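RNA silencing suppressor p19 (Tomato bushy stunt virus, PDB 4J39) probably suppresses RNA silencing in the host by binding siRNAs as a homodimer, acting as a molecular caliper that selects them by duplex length. Local coordinates at residues A[11-16]-A[50-55]; A[35-40]-A[90-95]. All blocks are in the same frame, centred on the assembly; numbering follows the deposited sequence.

Contact 1: residues A[11-16]-A[50-55]. With SO4 (sulfate ion), chain C; SO4 (sulfate ion), chain D; nucleotides of chain B.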
loop_
_atom_site.group_PDB
_atom_site.type_symbol
_atom_site.label_atom_id
_atom_site.label_comp_id
_atom_site.label_asym_id
_atom_site.label_seq_id
_atom_site.Cartn_x
_atom_site.Cartn_y
_atom_site.Cartn_z
ATOM N N PRO A 11 6.485 22.595 0.669
ATOM C CA PRO A 11 7.068 22.565 2.025
ATOM C C PRO A 11 6.289 21.757 3.040
ATOM O O PRO A 11 5.079 21.543 2.801
ATOM C CB PRO A 11 6.957 23.994 2.488
ATOM C CG PRO A 11 6.370 24.731 1.423
ATOM C CD PRO A 11 6.058 23.931 0.275
ATOM N N ASP A 12 6.904 21.345 4.164
ATOM C CA ASP A 12 6.114 20.709 5.218
ATOM C C ASP A 12 5.112 21.657 5.812
ATOM O O ASP A 12 5.348 22.861 5.925
ATOM C CB ASP A 12 7.054 20.208 6.341
ATOM C CG ASP A 12 6.368 19.347 7.363
ATOM O OD1 ASP A 12 5.960 18.256 7.016
ATOM O OD2 ASP A 12 6.268 19.797 8.511
ATOM N N GLU A 13 3.999 21.099 6.309
ATOM C CA GLU A 13 2.876 21.824 6.860
ATOM C C GLU A 13 2.455 21.280 8.199
ATOM O O GLU A 13 1.273 21.372 8.661
ATOM C CB GLU A 13 1.678 21.863 5.883
ATOM C CG GLU A 13 2.056 22.601 4.526
ATOM C CD GLU A 13 1.110 22.438 3.392
ATOM O OE1 GLU A 13 0.153 21.631 3.537
ATOM O OE2 GLU A 13 1.384 23.016 2.247
ATOM N N SER A 14 3.419 20.667 8.903
ATOM C CA SER A 14 3.071 20.154 10.240
ATOM C C SER A 14 2.492 21.216 11.138
ATOM O O SER A 14 3.022 22.314 11.269
ATOM C CB SER A 14 4.372 19.606 10.971
ATOM O OG SER A 14 4.848 18.517 10.247
ATOM N N PRO A 15 1.424 20.883 11.922
ATOM C CA PRO A 15 0.919 21.850 12.829
ATOM C C PRO A 15 1.690 21.895 14.163
ATOM O O PRO A 15 2.237 20.847 14.539
ATOM C CB PRO A 15 -0.449 21.263 13.263
ATOM C CG PRO A 15 -0.410 19.880 12.929
ATOM C CD PRO A 15 0.580 19.679 11.833
ATOM N N SER A 16 1.741 23.056 14.808
ATOM C CA SER A 16 2.347 23.177 16.121
ATOM C C SER A 16 1.462 22.366 17.058
ATOM O O SER A 16 0.290 22.044 16.826
ATOM C CB SER A 16 2.419 24.610 16.626
ATOM O OG SER A 16 1.085 25.121 16.798
ATOM N N ARG A 50 6.490 14.506 4.888
ATOM C CA ARG A 50 5.652 15.672 4.811
ATOM C C ARG A 50 4.329 15.457 5.571
ATOM O O ARG A 50 3.740 14.343 5.472
ATOM C CB ARG A 50 5.284 16.141 3.360
ATOM C CG ARG A 50 6.360 16.693 2.500
ATOM C CD ARG A 50 6.751 18.053 3.029
ATOM N NE ARG A 50 7.836 18.650 2.229
ATOM C CZ ARG A 50 9.130 18.442 2.442
ATOM N NH1 ARG A 50 9.568 17.581 3.357
ATOM N NH2 ARG A 50 9.987 19.081 1.692
ATOM N N TYR A 51 3.897 16.451 6.308
ATOM C CA TYR A 51 2.494 16.564 6.722
ATOM C C TYR A 51 1.910 17.658 5.849
ATOM O O TYR A 51 2.447 18.758 5.817
ATOM C CB TYR A 51 2.385 16.943 8.164
ATOM C CG TYR A 51 0.980 16.847 8.697
ATOM C CD1 TYR A 51 0.057 17.862 8.500
ATOM C CD2 TYR A 51 0.611 15.755 9.397
ATOM C CE1 TYR A 51 -1.255 17.725 9.048
ATOM C CE2 TYR A 51 -0.661 15.580 9.895
ATOM C CZ TYR A 51 -1.611 16.570 9.672
ATOM O OH TYR A 51 -2.847 16.430 10.245
ATOM N N LEU A 52 0.782 17.383 5.152
ATOM C CA LEU A 52 0.207 18.341 4.181
ATOM C C LEU A 52 -1.304 18.489 4.560
ATOM O O LEU A 52 -1.963 17.469 4.820
ATOM C CB LEU A 52 0.343 17.847 2.799
ATOM C CG LEU A 52 1.796 17.896 2.202
ATOM C CD1 LEU A 52 1.831 17.131 0.882
ATOM C CD2 LEU A 52 2.364 19.292 2.228
ATOM N N ARG A 53 -1.770 19.738 4.496
ATOM C CA ARG A 53 -3.196 20.070 4.837
ATOM C C ARG A 53 -4.024 19.567 3.742
ATOM O O ARG A 53 -3.719 19.745 2.558
ATOM C CB ARG A 53 -3.384 21.576 5.075
ATOM C CG ARG A 53 -2.378 22.144 6.053
ATOM C CD ARG A 53 -2.469 21.336 7.344
ATOM N NE ARG A 53 -1.426 21.766 8.326
ATOM C CZ ARG A 53 -1.608 22.704 9.207
ATOM N NH1 ARG A 53 -0.651 23.085 10.041
ATOM N NH2 ARG A 53 -2.878 23.206 9.379
ATOM N N TYR A 54 -5.206 19.071 4.098
ATOM C CA TYR A 54 -6.021 18.415 3.134
ATOM C C TYR A 54 -7.455 18.483 3.641
ATOM O O TYR A 54 -7.733 18.053 4.748
ATOM C CB TYR A 54 -5.651 16.971 2.781
ATOM C CG TYR A 54 -6.638 16.297 1.824
ATOM C CD1 TYR A 54 -6.847 16.769 0.513
ATOM C CD2 TYR A 54 -7.327 15.125 2.226
ATOM C CE1 TYR A 54 -7.726 16.159 -0.310
ATOM C CE2 TYR A 54 -8.184 14.474 1.365
ATOM C CZ TYR A 54 -8.428 15.022 0.105
ATOM O OH TYR A 54 -9.349 14.323 -0.690
ATOM N N ASP A 55 -8.360 19.015 2.828
ATOM C CA ASP A 55 -9.732 19.300 3.360
ATOM C C ASP A 55 -10.816 18.604 2.550
ATOM O O ASP A 55 -12.023 18.964 2.686
ATOM C CB ASP A 55 -10.042 20.801 3.431
ATOM C CG ASP A 55 -10.193 21.447 2.042
ATOM O OD1 ASP A 55 -10.155 20.771 0.965
ATOM O OD2 ASP A 55 -10.455 22.697 2.060
HETATM S S SO4 C . 13.206 17.825 3.192
HETATM O O1 SO4 C . 12.249 16.838 2.544
HETATM O O2 SO4 C . 14.593 17.430 2.806
HETATM O O3 SO4 C . 13.056 17.756 4.595
HETATM O O4 SO4 C . 12.870 19.083 2.673
HETATM S S SO4 D . 2.726 28.056 18.264
HETATM O O1 SO4 D . 3.643 27.073 18.885
HETATM O O2 SO4 D . 1.484 27.388 17.911
HETATM O O3 SO4 D . 2.425 29.198 19.104
HETATM O O4 SO4 D . 3.465 28.406 17.058
ATOM O OP3 C B 1 -2.004 12.833 12.696
ATOM P P C B 1 -2.767 14.051 13.072
ATOM O OP1 C B 1 -3.598 14.452 11.910
ATOM O OP2 C B 1 -3.417 13.871 14.439
ATOM O "O5'" C B 1 -1.664 15.204 13.140
ATOM C "C5'" C B 1 -0.448 14.952 13.883
ATOM C "C4'" C B 1 0.488 16.150 13.975
ATOM O "O4'" C B 1 0.046 17.130 14.959
ATOM C "C3'" C B 1 1.855 15.746 14.422
ATOM O "O3'" C B 1 2.590 15.204 13.328
ATOM C "C2'" C B 1 2.387 17.071 15.002
ATOM O "O2'" C B 1 2.744 18.075 14.037
ATOM C "C1'" C B 1 1.159 17.499 15.773
ATOM N N1 C B 1 0.983 16.847 17.174
ATOM C C2 C B 1 1.758 17.283 18.235
ATOM O O2 C B 1 2.569 18.171 18.029
ATOM N N3 C B 1 1.585 16.730 19.502
ATOM C C4 C B 1 0.680 15.756 19.669
ATOM N N4 C B 1 0.522 15.234 20.913
ATOM C C5 C B 1 -0.125 15.284 18.587
ATOM C C6 C B 1 0.075 15.854 17.366
#
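Glu13 meets Arg53 through two separate acceptors. Its carboxylate OE1 takes a nearly straight bond from Arg53 N (2.9 Å). The backbone O of Glu13 is gripped by both NE and NH1 of Arg53 and lies in the guanidinium plane. The bend of Arg53 at chi2 (-55°) folds the guanidinium back against this carbonyl. On the other flank Asp12 OD1 accepts from Tyr51 N (2.8 Å), nearly along its C-O axis; Asp12 OD2 closes an Asx turn with Ser14 N and also receives Ser14 OG through its syn lone pair. Between them Glu13 N bonds to Tyr51 O. While the Glu13-Arg53 bonds stay partly exposed, the tight, buried part is Pro15 CD over one face of the Tyr51 ring, 4.1 Å from its centroid, with Leu52 CD2 against the buried, partnerless Pro11 O (3.6 Å). The solvent side is Pro11 and the Arg50 end, whose guanidinium reaches a sulfate probably taken up from the crystallisation liquor, its NE bonded to Leu10 O. Tyr51 OH donates to OP1 of C1 of chain B (2.7 Å). Segment 11-16 thus crosses edge strand 46-53 and leads into helix 17-26, where Ser16 is the N-cap and Glu19 salt-bridges Arg53.

Contact 2: residues A[35-40]-A[90-95]; sequences LGFKES and YSIRFR. With SO4 (sulfate ion), chain F; nucleotides of chain E; nucleotides of chain B.
Lys38 and Arg93 form a hydrogen-bonded pair between antiparallel strands 36-43 and 87-94, the two inner strands of the four-stranded sheet of the p19 core. Arg93 N donates to Lys38 O (2.9 Å), and Lys38 N returns a longer bond to Arg93 O. Ser40 and Ser91 repeat the pattern, with Glu39 and Ile92 as the non-hydrogen-bonded pair between them.

Glu39 and Ile92 point to the face covered by helix 108-124. Glu39 CB lies 3.4 Å from Tyr90 OH and also rests near Ser91 O. With chi1 at 55° the chain then runs extended through CG and CD, skirting the same hydroxyl, until OE2 accepts from Tyr90 OH (2.6 Å) through its anti lone pair. The carboxylate stands 75° to the tyrosine ring yet keeps OE2 in the ring plane, at its edge. Lys119 adds a salt bridge to OE2 and Ser67 OG bonds OE1, so this buried charge has several partners. Farther along that face, Phe37 CD1 packs on Ile92 CD1 (3.7 Å), while Phe37 CB touches the Phe94 ring.

The opposite face, with Lys38, Ser40, Ser91 and Arg93, meets RNA, as expected for the concave surface on which p19 cradles its duplex. In one of its two conformers, Lys38 extends toward the 5' phosphate of C1 of chain B. Arg93 lies among several anions: NE and NH2 hold a sulfate probably taken up from the crystallisation liquor, and NH1 bridges successive phosphates of chain E, donating at 169° both to U12 OP1 (3.1 Å) and to G13 OP2 (3.0 Å).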
loop_
_atom_site.group_PDB
_atom_site.type_symbol
_atom_site.label_atom_id
_atom_site.label_comp_id
_atom_site.label_asym_id
_atom_site.label_seq_id
_atom_site.Cartn_x
_atom_site.Cartn_y
_atom_site.Cartn_z
ATOM N N LEU A 35 -6.396 17.583 10.261
ATOM C CA LEU A 35 -5.869 18.748 9.492
ATOM C C LEU A 35 -5.351 18.344 8.133
ATOM O O LEU A 35 -5.438 19.084 7.182
ATOM C CB LEU A 35 -4.810 19.504 10.316
ATOM C CG LEU A 35 -5.341 20.262 11.519
ATOM C CD1 LEU A 35 -4.103 20.607 12.365
ATOM C CD2 LEU A 35 -6.217 21.551 11.173
ATOM N N GLY A 36 -4.818 17.141 8.040
ATOM C CA GLY A 36 -4.268 16.629 6.791
ATOM C C GLY A 36 -3.781 15.221 6.857
ATOM O O GLY A 36 -4.284 14.398 7.687
ATOM N N PHE A 37 -2.698 14.919 6.131
ATOM C CA PHE A 37 -2.255 13.538 6.009
ATOM C C PHE A 37 -0.704 13.587 6.107
ATOM O O PHE A 37 -0.116 14.677 5.907
ATOM C CB PHE A 37 -2.734 12.889 4.720
ATOM C CG PHE A 37 -2.103 13.456 3.476
ATOM C CD1 PHE A 37 -0.967 12.888 2.925
ATOM C CD2 PHE A 37 -2.700 14.581 2.794
ATOM C CE1 PHE A 37 -0.365 13.343 1.764
ATOM C CE2 PHE A 37 -2.091 15.048 1.672
ATOM C CZ PHE A 37 -0.913 14.429 1.150
ATOM N N LYS A 38 -0.123 12.440 6.420
ATOM C CA LYS A 38 1.311 12.344 6.368
ATOM C C LYS A 38 1.774 11.432 5.259
ATOM O O LYS A 38 1.212 10.335 5.017
ATOM C CB LYS A 38 1.789 11.806 7.742
ATOM C CG LYS A 38 1.663 12.588 9.054
ATOM C CD LYS A 38 2.160 11.812 10.321
ATOM C CE LYS A 38 1.082 11.035 11.027
ATOM N NZ LYS A 38 0.121 11.969 11.689
ATOM N N GLU A 39 2.963 11.720 4.615
ATOM C CA GLU A 39 3.454 10.858 3.634
ATOM C C GLU A 39 4.988 10.931 3.768
ATOM O O GLU A 39 5.467 11.903 4.389
ATOM C CB GLU A 39 3.084 11.275 2.140
ATOM C CG GLU A 39 3.489 12.710 1.704
ATOM C CD GLU A 39 3.047 13.147 0.290
ATOM O OE1 GLU A 39 3.214 14.347 0.090
ATOM O OE2 GLU A 39 2.598 12.255 -0.454
ATOM N N SER A 40 5.618 9.937 3.262
ATOM C CA SER A 40 7.090 9.822 3.289
ATOM C C SER A 40 7.678 9.020 2.163
ATOM O O SER A 40 7.057 8.131 1.588
ATOM C CB SER A 40 7.473 9.251 4.668
ATOM O OG SER A 40 7.106 7.934 4.711
ATOM N N TYR A 90 7.436 4.232 -0.295
ATOM C CA TYR A 90 6.561 5.373 -0.119
ATOM C C TYR A 90 5.493 4.974 0.919
ATOM O O TYR A 90 5.014 3.811 0.866
ATOM C CB TYR A 90 5.843 5.727 -1.472
ATOM C CG TYR A 90 4.822 6.788 -1.261
ATOM C CD1 TYR A 90 5.126 8.127 -0.966
ATOM C CD2 TYR A 90 3.452 6.461 -1.260
ATOM C CE1 TYR A 90 4.214 9.106 -0.820
ATOM C CE2 TYR A 90 2.469 7.402 -1.029
ATOM C CZ TYR A 90 2.790 8.735 -0.786
ATOM O OH TYR A 90 1.897 9.718 -0.603
ATOM N N SER A 91 5.192 5.816 1.859
ATOM C CA SER A 91 4.094 5.606 2.803
ATOM C C SER A 91 3.199 6.770 2.892
ATOM O O SER A 91 3.629 7.912 2.826
ATOM C CB SER A 91 4.692 5.395 4.137
ATOM O OG SER A 91 3.892 4.489 4.909
ATOM N N ILE A 92 1.901 6.537 3.097
ATOM C CA ILE A 92 0.970 7.568 3.332
ATOM C C ILE A 92 -0.050 7.079 4.445
ATOM O O ILE A 92 -0.388 5.864 4.455
ATOM C CB ILE A 92 0.159 7.980 2.074
ATOM C CG1 ILE A 92 -0.737 9.153 2.409
ATOM C CG2 ILE A 92 -0.408 6.749 1.322
ATOM C CD1 ILE A 92 -1.378 9.749 1.058
ATOM N N ARG A 93 -0.405 7.952 5.365
ATOM C CA ARG A 93 -1.365 7.670 6.369
ATOM C C ARG A 93 -2.445 8.770 6.424
ATOM O O ARG A 93 -2.137 9.999 6.455
ATOM C CB ARG A 93 -0.679 7.518 7.718
ATOM C CG ARG A 93 -1.692 7.395 8.822
ATOM C CD ARG A 93 -1.239 6.601 9.917
ATOM N NE ARG A 93 -2.268 6.449 10.963
ATOM C CZ ARG A 93 -2.109 5.694 12.038
ATOM N NH1 ARG A 93 -0.976 5.019 12.195
ATOM N NH2 ARG A 93 -3.041 5.639 12.973
ATOM N N PHE A 94 -3.707 8.316 6.364
ATOM C CA PHE A 94 -4.839 9.229 6.435
ATOM C C PHE A 94 -6.026 8.512 7.111
ATOM O O PHE A 94 -6.341 7.365 6.734
ATOM C CB PHE A 94 -5.182 9.687 5.021
ATOM C CG PHE A 94 -6.254 10.707 4.968
ATOM C CD1 PHE A 94 -6.200 11.889 5.697
ATOM C CD2 PHE A 94 -7.387 10.471 4.117
ATOM C CE1 PHE A 94 -7.234 12.875 5.580
ATOM C CE2 PHE A 94 -8.409 11.396 4.061
ATOM C CZ PHE A 94 -8.334 12.572 4.752
ATOM N N ARG A 95 -6.595 9.123 8.141
ATOM C CA ARG A 95 -7.858 8.593 8.750
ATOM C C ARG A 95 -7.733 7.114 9.209
ATOM O O ARG A 95 -8.589 6.265 8.944
ATOM C CB ARG A 95 -8.990 8.706 7.744
ATOM C CG ARG A 95 -9.342 10.187 7.416
ATOM C CD ARG A 95 -10.355 10.234 6.281
ATOM N NE ARG A 95 -11.575 9.524 6.630
ATOM C CZ ARG A 95 -12.427 8.953 5.774
ATOM N NH1 ARG A 95 -12.200 8.975 4.435
ATOM N NH2 ARG A 95 -13.531 8.350 6.274
HETATM S S SO4 F . -4.892 8.463 12.586
HETATM O O1 SO4 F . -4.552 8.424 11.088
HETATM O O2 SO4 F . -5.265 7.203 13.258
HETATM O O3 SO4 F . -3.785 8.970 13.427
HETATM O O4 SO4 F . -6.084 9.301 12.700
ATOM P P G E 13 -1.858 2.142 14.049
ATOM O OP1 G E 13 -3.236 2.713 13.838
ATOM O OP2 G E 13 -0.732 3.015 14.433
ATOM O "O5'" G E 13 -1.998 0.996 15.160
ATOM C "C5'" G E 13 -3.029 0.042 15.059
ATOM C "C4'" G E 13 -2.886 -1.011 16.132
ATOM O "O4'" G E 13 -1.703 -1.757 15.845
ATOM C "C3'" G E 13 -2.644 -0.532 17.579
ATOM O "O3'" G E 13 -3.902 -0.173 18.164
ATOM C "C2'" G E 13 -2.046 -1.770 18.207
ATOM O "O2'" G E 13 -2.969 -2.795 18.415
ATOM C "C1'" G E 13 -1.110 -2.161 17.079
ATOM N N9 G E 13 0.213 -1.581 17.132
ATOM C C8 G E 13 0.717 -0.531 16.438
ATOM N N7 G E 13 1.991 -0.275 16.692
ATOM C C5 G E 13 2.300 -1.194 17.688
ATOM C C6 G E 13 3.521 -1.403 18.457
ATOM O O6 G E 13 4.601 -0.826 18.359
ATOM N N1 G E 13 3.431 -2.454 19.421
ATOM C C2 G E 13 2.301 -3.184 19.669
ATOM N N2 G E 13 2.393 -4.119 20.658
ATOM N N3 G E 13 1.138 -2.996 18.989
ATOM C C4 G E 13 1.228 -1.997 17.980
ATOM P P U E 12 2.293 3.764 10.500
ATOM O OP1 U E 12 1.320 4.848 10.146
ATOM O OP2 U E 12 3.295 4.239 11.397
ATOM O "O5'" U E 12 1.566 2.472 11.062
ATOM C "C5'" U E 12 0.485 1.855 10.307
ATOM C "C4'" U E 12 -0.030 0.605 10.970
ATOM O "O4'" U E 12 1.072 -0.336 11.006
ATOM C "C3'" U E 12 -0.356 0.731 12.459
ATOM O "O3'" U E 12 -1.611 1.275 12.736
ATOM C "C2'" U E 12 -0.351 -0.731 12.857
ATOM O "O2'" U E 12 -1.416 -1.499 12.321
ATOM C "C1'" U E 12 0.934 -1.126 12.172
ATOM N N1 U E 12 2.217 -0.935 12.897
ATOM C C2 U E 12 2.552 -1.898 13.807
ATOM O O2 U E 12 1.802 -2.797 14.114
ATOM N N3 U E 12 3.790 -1.722 14.409
ATOM C C4 U E 12 4.742 -0.746 14.236
ATOM O O4 U E 12 5.815 -0.842 14.871
ATOM C C5 U E 12 4.343 0.238 13.244
ATOM C C6 U E 12 3.118 0.101 12.643
ATOM O OP3 C B 1 -2.004 12.833 12.696
ATOM P P C B 1 -2.767 14.051 13.072
ATOM O OP1 C B 1 -3.598 14.452 11.910
ATOM O OP2 C B 1 -3.417 13.871 14.439
ATOM O "O5'" C B 1 -1.664 15.204 13.140
ATOM C "C5'" C B 1 -0.448 14.952 13.883
ATOM C "C4'" C B 1 0.488 16.150 13.975
ATOM O "O4'" C B 1 0.046 17.130 14.959
ATOM C "C3'" C B 1 1.855 15.746 14.422
ATOM O "O3'" C B 1 2.590 15.204 13.328
ATOM C "C2'" C B 1 2.387 17.071 15.002
ATOM O "O2'" C B 1 2.744 18.075 14.037
ATOM C "C1'" C B 1 1.159 17.499 15.773
ATOM N N1 C B 1 0.983 16.847 17.174
ATOM C C2 C B 1 1.758 17.283 18.235
ATOM O O2 C B 1 2.569 18.171 18.029
ATOM N N3 C B 1 1.585 16.730 19.502
ATOM C C4 C B 1 0.680 15.756 19.669
ATOM N N4 C B 1 0.522 15.234 20.913
ATOM C C5 C B 1 -0.125 15.284 18.587
ATOM C C6 C B 1 0.075 15.854 17.366
HETATM O O HOH W 1 -1.887 10.930 9.266
#

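How the contacts relate
The two contacts share one sheet. Strand 36-43 in contact 2 is the immediate neighbour of strand 46-53 in contact 1, and backbone bonds from Arg50 N to Glu39 O (2.8 Å) and from Leu52 N to Phe37 O (3.0 Å) join them. Contact 2 lies near the chain centre and is buried; it is regular strand pairing, with a helix-covered face and an RNA-facing one. Contact 1 is only partly buried, at the sheet's margin, where an irregular segment relies largely on carboxylates and a guanidinium to satisfy backbone groups. Contact 1 binds the 5' end of chain B through Tyr51 and Pro15; contact 2 comes near it through one Lys38 conformer, its firm RNA bonds going to chain E.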